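Local structure of putative D-alanine N-acetyltransferase of GNAT family (Desulfovibrio desulfuricans subsp. desulfuricans, 2R7H) at residues Arg129-Glu134 / Tyr172-Ala177. The protein probably transfers an acyl group, most likely acetyl from acetyl-CoA, to an amine acceptor, as do other members of the GNAT family. Sequence-based numbering, arbitrary orientation.
Sequences RLLFAE and YRLEVA
Leu131 and Leu174 face each other as a hydrogen-bonded pair where strands 130-136 and 167-175 run antiparallel in the central mixed sheet of this GNAT fold. Both amides of the pair are used: Leu131 N reaches Leu174 O at 2.9 Å, and Leu174 N returns to Leu131 O. Two residues on, Ala133 and Tyr172 exchange a second reciprocal pair of bonds, the one from Tyr172 N to Ala133 O being nearly straight (168° at the hydrogen). At the other end, past the regular strand, Val176 N still donates to Arg129 O at 2.8 Å, from well above the carbonyl plane. Between these pairs, Leu130 and Phe132 turn their amides the other way and bond to strand 94-102 and the residue just before it, so strand 130-136 is held along both edges.

One face of the sheet, with Leu131, Ala133, Tyr172 and Leu174, packs on helix 111-125 and Phe153; Val176, beyond the strand, also touches that helix, and the Tyr172 hydroxyl is hydrogen-bonded to Glu149. The face carrying Leu130, Phe132 and Arg173 meets the second subunit. Here Arg173 has CG anti to its backbone N (chi1 -179°) and stretches out fully to NE, alongside Phe132, whose CE1 lies 3.9 Å from Arg173 CG. Guanidinium and ring planes stand 78° apart. Leu130 CD2 sits over one face of the guanidinium, toward its rim, 3.6 Å from Arg173 NH2.

Arg173 NH1 has two partners, a salt bridge to Glu156 and a hydrogen bond to the Lys160 carbonyl of the second subunit. Arg129 likewise spends its NH2 on Glu92 O and its NH1 on Ala161 O of the second subunit. In the Arg173–Glu175 salt bridge, Arg173 NE donates to the anti lone pair of Glu175 OE2 at 3.2 Å, with that oxygen close to the guanidinium plane.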
loop_
_atom_site.group_PDB
_atom_site.type_symbol
_atom_site.label_atom_id
_atom_site.label_comp_id
_atom_site.label_asym_id
_atom_site.label_seq_id
_atom_site.Cartn_x
_atom_site.Cartn_y
_atom_site.Cartn_z
ATOM N N ARG B 129 -7.889 0.003 15.822
ATOM C CA ARG B 129 -8.759 -1.152 15.847
ATOM C C ARG B 129 -8.078 -2.371 15.257
ATOM O O ARG B 129 -8.295 -3.468 15.747
ATOM C CB ARG B 129 -9.996 -0.888 14.958
ATOM C CG ARG B 129 -10.775 0.377 15.290
ATOM C CD ARG B 129 -11.876 0.727 14.272
ATOM N NE ARG B 129 -11.335 0.935 12.925
ATOM C CZ ARG B 129 -11.414 0.074 11.914
ATOM N NH1 ARG B 129 -12.052 -1.085 12.023
ATOM N NH2 ARG B 129 -10.872 0.382 10.758
ATOM N N LEU B 130 -7.287 -2.176 14.184
ATOM C CA LEU B 130 -6.641 -3.263 13.444
ATOM C C LEU B 130 -5.190 -3.070 13.161
ATOM O O LEU B 130 -4.774 -1.969 12.942
ATOM C CB LEU B 130 -7.317 -3.387 12.077
ATOM C CG LEU B 130 -8.802 -3.790 12.083
ATOM C CD1 LEU B 130 -9.466 -3.578 10.685
ATOM C CD2 LEU B 130 -8.817 -5.183 12.553
ATOM N N LEU B 131 -4.451 -4.169 13.148
ATOM C CA LEU B 131 -3.034 -4.155 12.785
ATOM C C LEU B 131 -2.913 -5.236 11.736
ATOM O O LEU B 131 -3.263 -6.398 12.011
ATOM C CB LEU B 131 -2.093 -4.494 13.938
ATOM C CG LEU B 131 -0.585 -4.511 13.630
ATOM C CD1 LEU B 131 -0.138 -3.167 13.117
ATOM C CD2 LEU B 131 0.278 -4.929 14.848
ATOM N N PHE B 132 -2.437 -4.843 10.552
ATOM C CA PHE B 132 -2.239 -5.772 9.476
ATOM C C PHE B 132 -0.757 -6.030 9.223
ATOM O O PHE B 132 0.041 -5.151 9.390
ATOM C CB PHE B 132 -2.885 -5.275 8.173
ATOM C CG PHE B 132 -4.373 -5.348 8.177
ATOM C CD1 PHE B 132 -5.015 -6.553 7.931
ATOM C CD2 PHE B 132 -5.139 -4.242 8.482
ATOM C CE1 PHE B 132 -6.356 -6.606 7.943
ATOM C CE2 PHE B 132 -6.456 -4.301 8.522
ATOM C CZ PHE B 132 -7.097 -5.491 8.233
ATOM N N ALA B 133 -0.438 -7.285 8.874
ATOM C CA ALA B 133 0.916 -7.712 8.492
ATOM C C ALA B 133 0.812 -8.510 7.200
ATOM O O ALA B 133 -0.034 -9.365 7.061
ATOM C CB ALA B 133 1.620 -8.549 9.606
ATOM N N GLU B 134 1.720 -8.289 6.277
ATOM C CA GLU B 134 1.724 -9.013 4.999
ATOM C C GLU B 134 3.003 -9.805 4.878
ATOM O O GLU B 134 4.056 -9.315 5.259
ATOM C CB GLU B 134 1.684 -8.022 3.836
ATOM C CG GLU B 134 0.531 -7.115 3.878
ATOM C CD GLU B 134 0.448 -6.214 2.665
ATOM O OE1 GLU B 134 1.492 -5.893 2.067
ATOM O OE2 GLU B 134 -0.670 -5.816 2.341
ATOM N N TYR B 172 -2.352 -10.950 7.078
ATOM C CA TYR B 172 -2.669 -11.334 8.426
ATOM C C TYR B 172 -3.316 -10.179 9.138
ATOM O O TYR B 172 -2.880 -9.048 9.052
ATOM C CB TYR B 172 -1.387 -11.801 9.166
ATOM C CG TYR B 172 -0.968 -13.195 8.794
ATOM C CD1 TYR B 172 -1.581 -14.304 9.391
ATOM C CD2 TYR B 172 0.040 -13.420 7.884
ATOM C CE1 TYR B 172 -1.217 -15.589 9.053
ATOM C CE2 TYR B 172 0.406 -14.712 7.556
ATOM C CZ TYR B 172 -0.221 -15.772 8.128
ATOM O OH TYR B 172 0.158 -17.028 7.763
ATOM N N ARG B 173 -4.353 -10.478 9.883
ATOM C CA ARG B 173 -5.130 -9.487 10.604
ATOM C C ARG B 173 -5.041 -9.661 12.135
ATOM O O ARG B 173 -5.173 -10.768 12.618
ATOM C CB ARG B 173 -6.592 -9.754 10.232
ATOM C CG ARG B 173 -7.655 -8.835 10.843
ATOM C CD ARG B 173 -8.958 -9.536 10.786
ATOM N NE ARG B 173 -10.027 -8.696 11.290
ATOM C CZ ARG B 173 -10.628 -7.751 10.588
ATOM N NH1 ARG B 173 -10.238 -7.443 9.343
ATOM N NH2 ARG B 173 -11.596 -7.065 11.175
ATOM N N LEU B 174 -4.827 -8.568 12.879
ATOM C CA LEU B 174 -4.889 -8.632 14.355
ATOM C C LEU B 174 -5.877 -7.569 14.804
ATOM O O LEU B 174 -5.713 -6.398 14.499
ATOM C CB LEU B 174 -3.551 -8.343 15.029
ATOM C CG LEU B 174 -3.464 -8.475 16.563
ATOM C CD1 LEU B 174 -3.544 -9.918 16.988
ATOM C CD2 LEU B 174 -2.159 -7.927 17.043
ATOM N N GLU B 175 -6.937 -7.978 15.480
ATOM C CA GLU B 175 -7.917 -7.034 16.034
ATOM C C GLU B 175 -7.288 -6.607 17.347
ATOM O O GLU B 175 -6.933 -7.445 18.196
ATOM C CB GLU B 175 -9.270 -7.683 16.232
ATOM C CG GLU B 175 -9.864 -8.122 14.897
ATOM C CD GLU B 175 -11.229 -8.720 14.962
ATOM O OE1 GLU B 175 -11.873 -8.642 16.022
ATOM O OE2 GLU B 175 -11.671 -9.268 13.926
ATOM N N VAL B 176 -7.113 -5.299 17.471
ATOM C CA VAL B 176 -6.461 -4.614 18.609
ATOM C C VAL B 176 -7.423 -3.995 19.661
ATOM O O VAL B 176 -7.031 -3.733 20.813
ATOM C CB VAL B 176 -5.423 -3.581 18.024
ATOM C CG1 VAL B 176 -5.372 -2.328 18.774
ATOM C CG2 VAL B 176 -4.031 -4.246 17.822
ATOM N N ALA B 177 -8.678 -3.798 19.286
ATOM C CA ALA B 177 -9.666 -3.227 20.168
ATOM C C ALA B 177 -11.010 -3.793 19.744
ATOM O O ALA B 177 -11.054 -4.921 19.221
ATOM C CB ALA B 177 -9.644 -1.709 20.060
ATOM O OXT ALA B 177 -12.060 -3.158 19.895
#